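PDB 5IJX: tyrosine--tRNA ligase, mitochondrial from Coccidioides posadasii, which probably attaches L-tyrosine to mitochondrial tRNA(Tyr) at the expense of ATP, through the class I catalytic core that this fragment contains. Local coordinates for residues K34-S39 and A56-I61; W92-G97 and W162-E167; A252-L257 and A276-I281; K331-V336 and R363-L368. One frame throughout, in Å; residues are numbered along the deposited sequence.

Interaction 1 of 4, residues K34-S39 and A56-I61; sequences KQSFLS and ALDKLI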
loop_
_atom_site.group_PDB
_atom_site.type_symbol
_atom_site.label_atom_id
_atom_site.label_comp_id
_atom_site.label_asym_id
_atom_site.label_seq_id
_atom_site.Cartn_x
_atom_site.Cartn_y
_atom_site.Cartn_z
ATOM N N LYS A 34 -8.068 -41.343 21.069
ATOM C CA LYS A 34 -7.631 -41.093 19.703
ATOM C C LYS A 34 -6.486 -40.086 19.688
ATOM O O LYS A 34 -6.367 -39.238 20.579
ATOM C CB LYS A 34 -8.787 -40.575 18.831
ATOM C CG LYS A 34 -8.407 -40.353 17.373
ATOM C CD LYS A 34 -9.621 -40.062 16.504
ATOM C CE LYS A 34 -9.212 -39.798 15.064
ATOM N NZ LYS A 34 -10.220 -40.292 14.087
ATOM N N GLN A 35 -5.642 -40.187 18.662
ATOM C CA GLN A 35 -4.496 -39.300 18.530
ATOM C C GLN A 35 -4.905 -37.995 17.860
ATOM O O GLN A 35 -5.636 -37.992 16.864
ATOM C CB GLN A 35 -3.385 -39.967 17.718
ATOM C CG GLN A 35 -2.098 -39.152 17.659
ATOM C CD GLN A 35 -1.028 -39.797 16.798
ATOM O OE1 GLN A 35 -1.325 -40.398 15.765
ATOM N NE2 GLN A 35 0.227 -39.675 17.221
ATOM N N SER A 36 -4.419 -36.885 18.408
ATOM C CA SER A 36 -4.706 -35.580 17.835
ATOM C C SER A 36 -4.051 -35.444 16.462
ATOM O O SER A 36 -3.142 -36.194 16.096
ATOM C CB SER A 36 -4.215 -34.465 18.758
ATOM O OG SER A 36 -2.802 -34.356 18.716
ATOM N N PHE A 37 -4.525 -34.458 15.699
ATOM C CA PHE A 37 -4.011 -34.257 14.349
ATOM C C PHE A 37 -2.583 -33.726 14.375
ATOM O O PHE A 37 -1.730 -34.180 13.600
ATOM C CB PHE A 37 -4.928 -33.306 13.584
ATOM C CG PHE A 37 -4.538 -33.109 12.148
ATOM C CD1 PHE A 37 -4.681 -34.138 11.231
ATOM C CD2 PHE A 37 -4.036 -31.895 11.713
ATOM C CE1 PHE A 37 -4.325 -33.959 9.908
ATOM C CE2 PHE A 37 -3.679 -31.710 10.389
ATOM C CZ PHE A 37 -3.823 -32.743 9.487
ATOM N N LEU A 38 -2.300 -32.768 15.259
ATOM C CA LEU A 38 -0.949 -32.222 15.350
ATOM C C LEU A 38 0.047 -33.298 15.763
ATOM O O LEU A 38 1.116 -33.438 15.158
ATOM C CB LEU A 38 -0.927 -31.053 16.335
ATOM C CG LEU A 38 0.382 -30.271 16.420
ATOM C CD1 LEU A 38 0.711 -29.613 15.086
ATOM C CD2 LEU A 38 0.301 -29.231 17.526
ATOM N N SER A 39 -0.287 -34.068 16.801
ATOM C CA SER A 39 0.565 -35.181 17.206
ATOM C C SER A 39 0.860 -36.100 16.026
ATOM O O SER A 39 2.000 -36.547 15.841
ATOM C CB SER A 39 -0.101 -35.962 18.340
ATOM O OG SER A 39 0.690 -37.070 18.732
ATOM N N ALA A 56 -1.519 -25.035 22.387
ATOM C CA ALA A 56 -2.679 -24.230 22.022
ATOM C C ALA A 56 -3.185 -24.594 20.631
ATOM O O ALA A 56 -4.397 -24.635 20.393
ATOM C CB ALA A 56 -2.332 -22.743 22.089
ATOM N N LEU A 57 -2.269 -24.861 19.696
ATOM C CA LEU A 57 -2.677 -25.242 18.348
ATOM C C LEU A 57 -3.288 -26.636 18.334
ATOM O O LEU A 57 -4.321 -26.861 17.690
ATOM C CB LEU A 57 -1.481 -25.170 17.399
ATOM C CG LEU A 57 -1.709 -25.717 15.987
ATOM C CD1 LEU A 57 -2.902 -25.042 15.320
ATOM C CD2 LEU A 57 -0.453 -25.547 15.142
ATOM N N ASP A 58 -2.657 -27.588 19.023
ATOM C CA ASP A 58 -3.262 -28.905 19.188
ATOM C C ASP A 58 -4.686 -28.774 19.718
ATOM O O ASP A 58 -5.620 -29.409 19.211
ATOM C CB ASP A 58 -2.406 -29.751 20.133
ATOM C CG ASP A 58 -2.618 -31.238 19.942
ATOM O OD1 ASP A 58 -3.235 -31.631 18.929
ATOM O OD2 ASP A 58 -2.153 -32.018 20.799
ATOM N N LYS A 59 -4.866 -27.930 20.736
ATOM C CA LYS A 59 -6.191 -27.677 21.291
ATOM C C LYS A 59 -7.138 -27.138 20.227
ATOM O O LYS A 59 -8.274 -27.607 20.093
ATOM C CB LYS A 59 -6.072 -26.697 22.458
ATOM C CG LYS A 59 -7.355 -26.470 23.238
ATOM C CD LYS A 59 -7.094 -25.596 24.462
ATOM C CE LYS A 59 -7.455 -24.148 24.205
ATOM N NZ LYS A 59 -6.851 -23.226 25.212
ATOM N N LEU A 60 -6.686 -26.141 19.463
ATOM C CA LEU A 60 -7.521 -25.555 18.419
ATOM C C LEU A 60 -8.005 -26.623 17.448
ATOM O O LEU A 60 -9.211 -26.782 17.225
ATOM C CB LEU A 60 -6.738 -24.472 17.676
ATOM C CG LEU A 60 -7.424 -23.879 16.441
ATOM C CD1 LEU A 60 -8.624 -23.033 16.842
ATOM C CD2 LEU A 60 -6.440 -23.065 15.624
ATOM N N ILE A 61 -7.069 -27.362 16.850
ATOM C CA ILE A 61 -7.432 -28.345 15.836
ATOM C C ILE A 61 -8.354 -29.401 16.429
ATOM O O ILE A 61 -9.318 -29.837 15.788
ATOM C CB ILE A 61 -6.164 -28.973 15.227
ATOM C CG1 ILE A 61 -5.275 -27.880 14.621
ATOM C CG2 ILE A 61 -6.536 -30.006 14.174
ATOM C CD1 ILE A 61 -3.952 -28.380 14.072
#

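Interaction 2 of 4, residues W92-G97 and W162-E167; sequences WAYVHG and WRRALE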
loop_
_atom_site.group_PDB
_atom_site.type_symbol
_atom_site.label_atom_id
_atom_site.label_comp_id
_atom_site.label_asym_id
_atom_site.label_seq_id
_atom_site.Cartn_x
_atom_site.Cartn_y
_atom_site.Cartn_z
ATOM N N TRP A 92 -3.079 -34.251 4.196
ATOM C CA TRP A 92 -3.547 -34.872 5.428
ATOM C C TRP A 92 -4.734 -34.100 5.983
ATOM O O TRP A 92 -5.822 -34.657 6.169
ATOM C CB TRP A 92 -2.412 -34.945 6.452
ATOM C CG TRP A 92 -1.393 -36.007 6.139
ATOM C CD1 TRP A 92 -0.094 -35.817 5.765
ATOM C CD2 TRP A 92 -1.597 -37.427 6.166
ATOM N NE1 TRP A 92 0.524 -37.029 5.562
ATOM C CE2 TRP A 92 -0.377 -38.031 5.802
ATOM C CE3 TRP A 92 -2.692 -38.244 6.464
ATOM C CZ2 TRP A 92 -0.222 -39.411 5.731
ATOM C CZ3 TRP A 92 -2.534 -39.616 6.389
ATOM C CH2 TRP A 92 -1.310 -40.184 6.024
ATOM N N ALA A 93 -4.550 -32.797 6.210
ATOM C CA ALA A 93 -5.639 -31.968 6.711
ATOM C C ALA A 93 -6.923 -32.248 5.944
ATOM O O ALA A 93 -7.968 -32.550 6.535
ATOM C CB ALA A 93 -5.257 -30.490 6.608
ATOM N N TYR A 94 -6.849 -32.197 4.615
ATOM C CA TYR A 94 -8.048 -32.391 3.810
ATOM C C TYR A 94 -8.722 -33.719 4.131
ATOM O O TYR A 94 -9.928 -33.767 4.398
ATOM C CB TYR A 94 -7.697 -32.312 2.327
ATOM C CG TYR A 94 -8.832 -32.724 1.418
ATOM C CD1 TYR A 94 -9.955 -31.923 1.276
ATOM C CD2 TYR A 94 -8.780 -33.912 0.701
ATOM C CE1 TYR A 94 -10.993 -32.292 0.449
ATOM C CE2 TYR A 94 -9.811 -34.289 -0.129
ATOM C CZ TYR A 94 -10.917 -33.475 -0.251
ATOM O OH TYR A 94 -11.948 -33.850 -1.080
ATOM N N VAL A 95 -7.951 -34.805 4.157
ATOM C CA VAL A 95 -8.542 -36.137 4.255
ATOM C C VAL A 95 -8.961 -36.378 5.696
ATOM O O VAL A 95 -9.528 -37.429 6.020
ATOM C CB VAL A 95 -7.580 -37.240 3.767
ATOM C CG1 VAL A 95 -7.230 -37.035 2.295
ATOM C CG2 VAL A 95 -6.325 -37.293 4.629
ATOM N N HIS A 96 -8.679 -35.419 6.576
ATOM C CA HIS A 96 -9.132 -35.512 7.956
ATOM C C HIS A 96 -10.335 -34.616 8.232
ATOM O O HIS A 96 -10.690 -34.413 9.399
ATOM C CB HIS A 96 -7.986 -35.187 8.920
ATOM C CG HIS A 96 -7.076 -36.350 9.185
ATOM N ND1 HIS A 96 -7.080 -37.042 10.377
ATOM C CD2 HIS A 96 -6.141 -36.948 8.408
ATOM C CE1 HIS A 96 -6.186 -38.015 10.326
ATOM N NE2 HIS A 96 -5.604 -37.980 9.141
ATOM N N GLY A 97 -10.979 -34.093 7.191
ATOM C CA GLY A 97 -12.152 -33.262 7.354
ATOM C C GLY A 97 -11.871 -31.801 7.608
ATOM O O GLY A 97 -12.821 -31.014 7.710
ATOM N N TRP A 162 -15.787 -32.554 4.016
ATOM C CA TRP A 162 -14.476 -32.301 3.437
ATOM C C TRP A 162 -14.513 -31.037 2.590
ATOM O O TRP A 162 -15.442 -30.819 1.808
ATOM C CB TRP A 162 -14.029 -33.488 2.585
ATOM C CG TRP A 162 -13.644 -34.696 3.384
ATOM C CD1 TRP A 162 -13.955 -34.953 4.688
ATOM C CD2 TRP A 162 -12.865 -35.808 2.930
ATOM N NE1 TRP A 162 -13.421 -36.160 5.072
ATOM C CE2 TRP A 162 -12.747 -36.704 4.011
ATOM C CE3 TRP A 162 -12.256 -36.135 1.714
ATOM C CZ2 TRP A 162 -12.045 -37.903 3.913
ATOM C CZ3 TRP A 162 -11.562 -37.326 1.618
ATOM C CH2 TRP A 162 -11.461 -38.196 2.711
ATOM N N ARG A 163 -13.490 -30.200 2.750
ATOM C CA ARG A 163 -13.414 -28.920 2.063
ATOM C C ARG A 163 -12.051 -28.786 1.404
ATOM O O ARG A 163 -11.019 -29.045 2.032
ATOM C CB ARG A 163 -13.659 -27.757 3.033
ATOM C CG ARG A 163 -15.049 -27.745 3.651
ATOM C CD ARG A 163 -16.089 -27.187 2.693
ATOM N NE ARG A 163 -17.371 -26.957 3.357
ATOM C CZ ARG A 163 -18.365 -27.840 3.419
ATOM N NH1 ARG A 163 -18.247 -29.033 2.854
ATOM N NH2 ARG A 163 -19.487 -27.524 4.051
ATOM N N ARG A 164 -12.058 -28.376 0.140
ATOM C CA ARG A 164 -10.853 -28.237 -0.661
ATOM C C ARG A 164 -10.986 -26.963 -1.476
ATOM O O ARG A 164 -12.081 -26.637 -1.944
ATOM C CB ARG A 164 -10.672 -29.444 -1.588
ATOM C CG ARG A 164 -9.257 -29.952 -1.720
ATOM C CD ARG A 164 -9.247 -31.219 -2.557
ATOM N NE ARG A 164 -9.608 -30.959 -3.949
ATOM C CZ ARG A 164 -10.075 -31.877 -4.790
ATOM N NH1 ARG A 164 -10.255 -33.128 -4.388
ATOM N NH2 ARG A 164 -10.370 -31.541 -6.038
ATOM N N ALA A 165 -9.885 -26.237 -1.642
ATOM C CA ALA A 165 -9.959 -24.985 -2.380
ATOM C C ALA A 165 -8.628 -24.668 -3.039
ATOM O O ALA A 165 -7.563 -24.930 -2.471
ATOM C CB ALA A 165 -10.371 -23.829 -1.464
ATOM N N LEU A 166 -8.709 -24.098 -4.240
ATOM C CA LEU A 166 -7.558 -23.569 -4.963
ATOM C C LEU A 166 -7.827 -22.097 -5.242
ATOM O O LEU A 166 -8.815 -21.759 -5.901
ATOM C CB LEU A 166 -7.318 -24.341 -6.264
ATOM C CG LEU A 166 -6.183 -23.845 -7.167
ATOM C CD1 LEU A 166 -4.853 -23.832 -6.432
ATOM C CD2 LEU A 166 -6.083 -24.706 -8.419
ATOM N N GLU A 167 -6.956 -21.228 -4.731
ATOM C CA GLU A 167 -7.129 -19.787 -4.823
ATOM C C GLU A 167 -5.882 -19.158 -5.426
ATOM O O GLU A 167 -4.792 -19.733 -5.393
ATOM C CB GLU A 167 -7.405 -19.159 -3.445
ATOM C CG GLU A 167 -8.878 -18.999 -3.106
ATOM C CD GLU A 167 -9.562 -17.939 -3.954
ATOM O OE1 GLU A 167 -8.942 -17.451 -4.924
ATOM O OE2 GLU A 167 -10.722 -17.589 -3.646
#

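Interaction 3 of 4, residues A252-L257 and A276-I281; sequences AIKGIL and ANPYGI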
loop_
_atom_site.group_PDB
_atom_site.type_symbol
_atom_site.label_atom_id
_atom_site.label_comp_id
_atom_site.label_asym_id
_atom_site.label_seq_id
_atom_site.Cartn_x
_atom_site.Cartn_y
_atom_site.Cartn_z
ATOM N N ALA A 252 0.385 -9.848 12.808
ATOM C CA ALA A 252 -0.417 -8.869 12.085
ATOM C C ALA A 252 -1.892 -9.040 12.425
ATOM O O ALA A 252 -2.551 -8.102 12.893
ATOM C CB ALA A 252 -0.180 -9.001 10.579
ATOM N N ILE A 253 -2.418 -10.251 12.229
ATOM C CA ILE A 253 -3.832 -10.503 12.495
ATOM C C ILE A 253 -4.168 -10.150 13.935
ATOM O O ILE A 253 -5.138 -9.433 14.208
ATOM C CB ILE A 253 -4.185 -11.968 12.177
ATOM C CG1 ILE A 253 -4.016 -12.234 10.678
ATOM C CG2 ILE A 253 -5.611 -12.286 12.638
ATOM C CD1 ILE A 253 -4.201 -13.678 10.279
ATOM N N LYS A 254 -3.379 -10.661 14.881
ATOM C CA LYS A 254 -3.587 -10.308 16.279
ATOM C C LYS A 254 -3.644 -8.796 16.442
ATOM O O LYS A 254 -4.566 -8.261 17.071
ATOM C CB LYS A 254 -2.482 -10.918 17.142
ATOM C CG LYS A 254 -2.544 -12.444 17.202
ATOM C CD LYS A 254 -1.387 -13.048 17.982
ATOM C CE LYS A 254 -1.554 -14.556 18.135
ATOM N NZ LYS A 254 -0.294 -15.233 18.563
ATOM N N GLY A 255 -2.690 -8.085 15.835
ATOM C CA GLY A 255 -2.694 -6.635 15.935
ATOM C C GLY A 255 -4.011 -6.035 15.485
ATOM O O GLY A 255 -4.516 -5.088 16.092
ATOM N N ILE A 256 -4.591 -6.588 14.419
ATOM C CA ILE A 256 -5.892 -6.119 13.953
ATOM C C ILE A 256 -6.952 -6.364 15.019
ATOM O O ILE A 256 -7.728 -5.465 15.366
ATOM C CB ILE A 256 -6.254 -6.801 12.621
ATOM C CG1 ILE A 256 -5.292 -6.336 11.527
ATOM C CG2 ILE A 256 -7.699 -6.503 12.234
ATOM C CD1 ILE A 256 -5.477 -7.042 10.201
ATOM N N LEU A 257 -6.998 -7.584 15.561
ATOM C CA LEU A 257 -8.020 -7.904 16.553
ATOM C C LEU A 257 -7.814 -7.099 17.829
ATOM O O LEU A 257 -8.780 -6.594 18.414
ATOM C CB LEU A 257 -8.010 -9.401 16.857
ATOM C CG LEU A 257 -8.140 -10.345 15.661
ATOM C CD1 LEU A 257 -8.010 -11.785 16.129
ATOM C CD2 LEU A 257 -9.460 -10.141 14.929
ATOM N N ALA A 276 -9.552 -18.449 18.832
ATOM C CA ALA A 276 -9.776 -17.370 17.884
ATOM C C ALA A 276 -8.503 -16.874 17.212
ATOM O O ALA A 276 -8.591 -16.041 16.305
ATOM C CB ALA A 276 -10.458 -16.185 18.587
ATOM N N ASN A 277 -7.331 -17.363 17.621
ATOM C CA ASN A 277 -6.066 -16.795 17.185
ATOM C C ASN A 277 -5.514 -17.533 15.975
ATOM O O ASN A 277 -5.894 -18.673 15.691
ATOM C CB ASN A 277 -5.048 -16.849 18.320
ATOM C CG ASN A 277 -5.224 -15.724 19.317
ATOM O OD1 ASN A 277 -6.164 -14.937 19.222
ATOM N ND2 ASN A 277 -4.318 -15.644 20.283
ATOM N N PRO A 278 -4.603 -16.900 15.241
ATOM C CA PRO A 278 -3.926 -17.579 14.135
ATOM C C PRO A 278 -2.701 -18.348 14.600
ATOM O O PRO A 278 -2.053 -18.008 15.591
ATOM C CB PRO A 278 -3.533 -16.411 13.220
ATOM C CG PRO A 278 -3.261 -15.297 14.177
ATOM C CD PRO A 278 -4.258 -15.469 15.298
ATOM N N TYR A 279 -2.387 -19.407 13.854
ATOM C CA TYR A 279 -1.247 -20.258 14.160
ATOM C C TYR A 279 -0.508 -20.607 12.873
ATOM O O TYR A 279 -1.013 -20.418 11.759
ATOM C CB TYR A 279 -1.680 -21.540 14.881
ATOM C CG TYR A 279 -2.342 -21.313 16.224
ATOM C CD1 TYR A 279 -1.608 -21.371 17.402
ATOM C CD2 TYR A 279 -3.702 -21.047 16.314
ATOM C CE1 TYR A 279 -2.209 -21.167 18.632
ATOM C CE2 TYR A 279 -4.312 -20.841 17.538
ATOM C CZ TYR A 279 -3.561 -20.903 18.693
ATOM O OH TYR A 279 -4.166 -20.699 19.913
ATOM N N GLY A 280 0.704 -21.136 13.038
ATOM C CA GLY A 280 1.515 -21.514 11.902
ATOM C C GLY A 280 2.173 -22.863 12.115
ATOM O O GLY A 280 2.372 -23.314 13.245
ATOM N N ILE A 281 2.513 -23.501 10.995
ATOM C CA ILE A 281 3.286 -24.737 10.992
ATOM C C ILE A 281 4.354 -24.632 9.913
ATOM O O ILE A 281 4.065 -24.237 8.776
ATOM C CB ILE A 281 2.403 -25.979 10.756
ATOM C CG1 ILE A 281 1.300 -26.058 11.814
ATOM C CG2 ILE A 281 3.258 -27.247 10.792
ATOM C CD1 ILE A 281 0.297 -27.167 11.574
#

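Interaction 4 of 4, residues K331-V336 and R363-L368; sequences KMFTFV and REFVEL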
loop_
_atom_site.group_PDB
_atom_site.type_symbol
_atom_site.label_atom_id
_atom_site.label_comp_id
_atom_site.label_asym_id
_atom_site.label_seq_id
_atom_site.Cartn_x
_atom_site.Cartn_y
_atom_site.Cartn_z
ATOM N N LYS A 331 7.637 -41.573 5.837
ATOM C CA LYS A 331 6.629 -40.957 6.691
ATOM C C LYS A 331 6.143 -39.631 6.119
ATOM O O LYS A 331 4.969 -39.278 6.283
ATOM C CB LYS A 331 7.184 -40.747 8.100
ATOM C CG LYS A 331 7.581 -42.026 8.826
ATOM C CD LYS A 331 7.694 -41.788 10.327
ATOM C CE LYS A 331 9.072 -42.144 10.865
ATOM N NZ LYS A 331 9.248 -41.702 12.279
HETATM N N MSE A 332 7.017 -38.891 5.446
HETATM C CA MSE A 332 6.682 -37.542 5.008
HETATM C C MSE A 332 6.035 -37.497 3.620
HETATM O O MSE A 332 5.175 -36.655 3.368
HETATM C CB MSE A 332 7.939 -36.665 5.018
HETATM C CG MSE A 332 8.567 -36.498 6.396
HETATM SE SE MSE A 332 10.314 -35.603 6.354
HETATM C CE MSE A 332 9.715 -33.794 5.994
ATOM N N PHE A 333 6.432 -38.399 2.724
ATOM C CA PHE A 333 6.043 -38.306 1.323
ATOM C C PHE A 333 4.973 -39.315 0.912
ATOM O O PHE A 333 4.703 -39.450 -0.284
ATOM C CB PHE A 333 7.273 -38.479 0.426
ATOM C CG PHE A 333 8.233 -37.323 0.477
ATOM C CD1 PHE A 333 8.225 -36.355 -0.513
ATOM C CD2 PHE A 333 9.148 -37.210 1.508
ATOM C CE1 PHE A 333 9.109 -35.293 -0.472
ATOM C CE2 PHE A 333 10.034 -36.150 1.554
ATOM C CZ PHE A 333 10.015 -35.193 0.562
ATOM N N THR A 334 4.357 -40.026 1.856
ATOM C CA THR A 334 3.349 -41.022 1.510
ATOM C C THR A 334 2.244 -41.027 2.558
ATOM O O THR A 334 2.381 -40.459 3.646
ATOM C CB THR A 334 3.947 -42.431 1.391
ATOM O OG1 THR A 334 4.271 -42.927 2.694
ATOM C CG2 THR A 334 5.202 -42.423 0.531
ATOM N N PHE A 335 1.135 -41.681 2.211
ATOM C CA PHE A 335 0.015 -41.880 3.120
ATOM C C PHE A 335 0.009 -43.267 3.750
ATOM O O PHE A 335 -0.953 -43.619 4.440
ATOM C CB PHE A 335 -1.315 -41.654 2.392
ATOM C CG PHE A 335 -1.705 -40.203 2.234
ATOM C CD1 PHE A 335 -0.843 -39.177 2.585
ATOM C CD2 PHE A 335 -2.957 -39.872 1.741
ATOM C CE1 PHE A 335 -1.222 -37.855 2.440
ATOM C CE2 PHE A 335 -3.337 -38.552 1.593
ATOM C CZ PHE A 335 -2.469 -37.544 1.943
ATOM N N VAL A 336 1.054 -44.061 3.534
ATOM C CA VAL A 336 1.047 -45.419 4.085
ATOM C C VAL A 336 0.964 -45.335 5.604
ATOM O O VAL A 336 1.611 -44.456 6.210
ATOM C CB VAL A 336 2.300 -46.194 3.645
ATOM C CG1 VAL A 336 2.446 -46.167 2.130
ATOM C CG2 VAL A 336 3.538 -45.627 4.308
ATOM N N ARG A 363 7.081 -45.774 -5.841
ATOM C CA ARG A 363 5.780 -46.109 -6.413
ATOM C C ARG A 363 4.677 -45.255 -5.799
ATOM O O ARG A 363 3.866 -44.653 -6.515
ATOM C CB ARG A 363 5.486 -47.597 -6.209
ATOM N N GLU A 364 4.638 -45.188 -4.465
ATOM C CA GLU A 364 3.634 -44.376 -3.784
ATOM C C GLU A 364 3.639 -42.942 -4.298
ATOM O O GLU A 364 2.599 -42.408 -4.702
ATOM C CB GLU A 364 3.880 -44.400 -2.273
ATOM C CG GLU A 364 3.592 -45.739 -1.606
ATOM C CD GLU A 364 2.109 -46.017 -1.457
ATOM O OE1 GLU A 364 1.294 -45.175 -1.888
ATOM O OE2 GLU A 364 1.757 -47.080 -0.905
ATOM N N PHE A 365 4.807 -42.298 -4.297
ATOM C CA PHE A 365 4.849 -40.882 -4.643
ATOM C C PHE A 365 4.487 -40.657 -6.108
ATOM O O PHE A 365 3.688 -39.766 -6.431
ATOM C CB PHE A 365 6.226 -40.303 -4.332
ATOM C CG PHE A 365 6.216 -38.822 -4.168
ATOM C CD1 PHE A 365 5.690 -38.252 -3.023
ATOM C CD2 PHE A 365 6.707 -37.996 -5.161
ATOM C CE1 PHE A 365 5.662 -36.889 -2.866
ATOM C CE2 PHE A 365 6.684 -36.627 -5.009
ATOM C CZ PHE A 365 6.160 -36.074 -3.859
ATOM N N VAL A 366 5.066 -41.455 -7.010
ATOM C CA VAL A 366 4.770 -41.301 -8.432
ATOM C C VAL A 366 3.288 -41.516 -8.692
ATOM O O VAL A 366 2.722 -40.923 -9.618
ATOM C CB VAL A 366 5.635 -42.258 -9.275
ATOM C CG1 VAL A 366 5.273 -42.146 -10.749
ATOM C CG2 VAL A 366 7.113 -41.949 -9.082
ATOM N N GLU A 367 2.635 -42.369 -7.902
ATOM C CA GLU A 367 1.184 -42.483 -8.002
ATOM C C GLU A 367 0.511 -41.204 -7.527
ATOM O O GLU A 367 -0.389 -40.677 -8.191
ATOM C CB GLU A 367 0.680 -43.676 -7.193
ATOM C CG GLU A 367 -0.843 -43.788 -7.182
ATOM C CD GLU A 367 -1.347 -45.026 -6.476
ATOM O OE1 GLU A 367 -0.529 -45.745 -5.866
ATOM O OE2 GLU A 367 -2.569 -45.277 -6.525
ATOM N N LEU A 368 0.940 -40.688 -6.373
ATOM C CA LEU A 368 0.329 -39.481 -5.832
ATOM C C LEU A 368 0.419 -38.317 -6.807
ATOM O O LEU A 368 -0.452 -37.439 -6.801
ATOM C CB LEU A 368 0.997 -39.113 -4.507
ATOM C CG LEU A 368 0.610 -37.770 -3.883
ATOM C CD1 LEU A 368 -0.899 -37.655 -3.701
ATOM C CD2 LEU A 368 1.325 -37.592 -2.551
#

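Interaction 1 of 4, residues K34-S39 and A56-I61
The carboxylate of Asp58 is met by Ser36: OG donates to OD1 at 2.8 Å, using the syn lone pair, the one on the side of the other oxygen. OD2 has a separate partner, a salt bridge to Arg54 one turn earlier in helix 54-63. The other flat group, the Phe37 ring, meets the ring of His96 at about 60°, and its CD2 approaches Ile61 CG2 obliquely at 4.0 Å; Phe37 CB rests 3.7 Å from the same methyl. The carboxylate swings off its own helix toward the start of helix 37-43 because CG lies opposite the backbone N (chi1 -157°). There Leu38 crosses the acid at a slant, its CB 3.5 Å from Asp58 OD1 and its CD2 3.8 Å from Asp58 CB; on the apolar flank, Leu38 CD1 comes within 4.2 Å of Leu57 CD2. Ser36 OG is gripped twice: donating to Asp58 orients the hydroxyl, and accepting from Ser39 N (3.2 Å, 155° at the hydrogen) holds the oxygen at the helix start. The arrangement is that of a serine N-cap tied to an aspartate of a neighbouring helix, joining helix 37-43 to helix 54-63 where the latter packs on strands 233-239 and 279-283.

Interaction 2 of 4, residues W92-G97 and W162-E167
Tyr94 and Trp162 form a T-shaped pair, the edge of the Trp162 six-membered ring directed at the Tyr94 face with centroids 5.0 Å apart and planes at 69°. Two backbone groups lie over one face of the indole, both offset toward the rim: Val95 CA, a CH-pi contact 4.0 Å from the six-membered centroid, and Tyr94 O. Because CG of Tyr94 is anti to the backbone N (chi1 171°), its ring leaves the helix toward strand 164-168 and reaches the backbone leading into it, with Arg163 O at its edge. The aliphatic part of Arg164 belongs to this tight region too, CB lying 3.5 Å from Tyr94 CE1 and CD over the ring, 3.7 Å from the centroid. The close packing surrounds a Schellman motif, in which Gly97, at positive phi, ends helix 84-95 through Gly97 N to Tyr94 O and Leu98 N to Ala93 O. Strand 99-104 follows and pairs in parallel with 164-168, so the contact lies at one border of the Rossmann-fold sheet. The loose side holds the charged ends. Arg164 bends at chi3 to a salt bridge with Glu148, which also accepts a weak hydrogen bond from Tyr94 OH. Arg163 points away at CB, and its guanidinium makes a cation-pi contact with Trp160.

Interaction 3 of 4, residues A252-L257 and A276-I281
This is a largely apolar contact inside a beta-alpha-beta unit, where helix 243-259 packs on the loop leading into strand 279-283. Pro278 is the centre of it. Its CG lies 4.0 Å from Ile253 CB and its CB 4.1 Å from Ile253 CD1, the two side chains lying antiparallel to one another. The extended Lys254 crosses the proline at its CD, with CG and CE each 4.0 Å from Pro278 CD. The Lys254 and Asn277 side chains cross at about a right angle, CE lying 3.7 Å from ND2, so aliphatic carbon rather than the ammonium meets the amide. Leu257, one turn after Ile253, comes only loosely to Ala276 O through CD1 (4.3 Å). Phe225 of helix 217-229 touches both Ile253 and Pro278. Past the proline the chain joins the sheet: Tyr279 pairs its backbone with Gln234 and Gln236 of strand 233-239, and its side chain, which starts away from helix 243-259, packs on helix 54-63.

Interaction 4 of 4, residues K331-V336 and R363-L368
Phe333 and Phe365 meet as an offset edge-to-face pair, the Phe333 edge directed at the Phe365 face, with centroids 5.5 Å apart and planes at 67°. The nearest carbons are Phe333 CD1 and Phe365 CE1, at 3.5 Å, and CE1 lies close to the Phe333 plane. Different first torsions bring the rings together. Phe333 carries CG opposite its carbonyl carbon (chi1 -70°), whereas Phe365 carries CG opposite its backbone N (chi1 -158°), which tips its ring from the flank of helix 356-370 toward the end of helix 326-333. At that end the carbonyl oxygen Phe333 O sits in the plane of the Phe365 ring, at its edge near CD1. The contact thus joins the closing turn of one helix to the side of another, within the largely helical region that follows the Rossmann core in tyrosyl-tRNA synthetases. Farther on, Thr334 turns its methyl to the neighbour, CG2 lying 3.7 Å from Glu364 CB, while OG1 is hydrogen-bonded to Leu330 O. Glu364 is folded at chi2, and this bend lays its carboxylate against Val336, with Glu364 CD 3.6 Å from the methyl CG1. OE1 of this buried acid is hydrogen-bonded to the hydroxyl of Tyr150 in helix 126-154, and the same hydroxyl is hydrogen-bonded to Phe335 N.

How the interactions relate
Along the chain the four contacts come one after another, each closing before the next opens. In space the touches run from interaction 3 through 1 and 2 to 4. The centre of interaction 1 lies about 17 Å from that of interaction 2 and 18 Å from that of interaction 3, and it touches both, through Phe37 on helix 84-95 and through Leu57 and Leu60 on strand 279-283. Interactions 2 and 3 do not meet, but both reach the same mixed sheet. Interaction 4 packs against interaction 2 where Phe335 meets Trp92, and lies about 33 Å from interaction 3, centre to centre, on the opposite side of the chain's centre. Helix 84-95 therefore links the N-terminal helices, the Rossmann sheet and the later helical region.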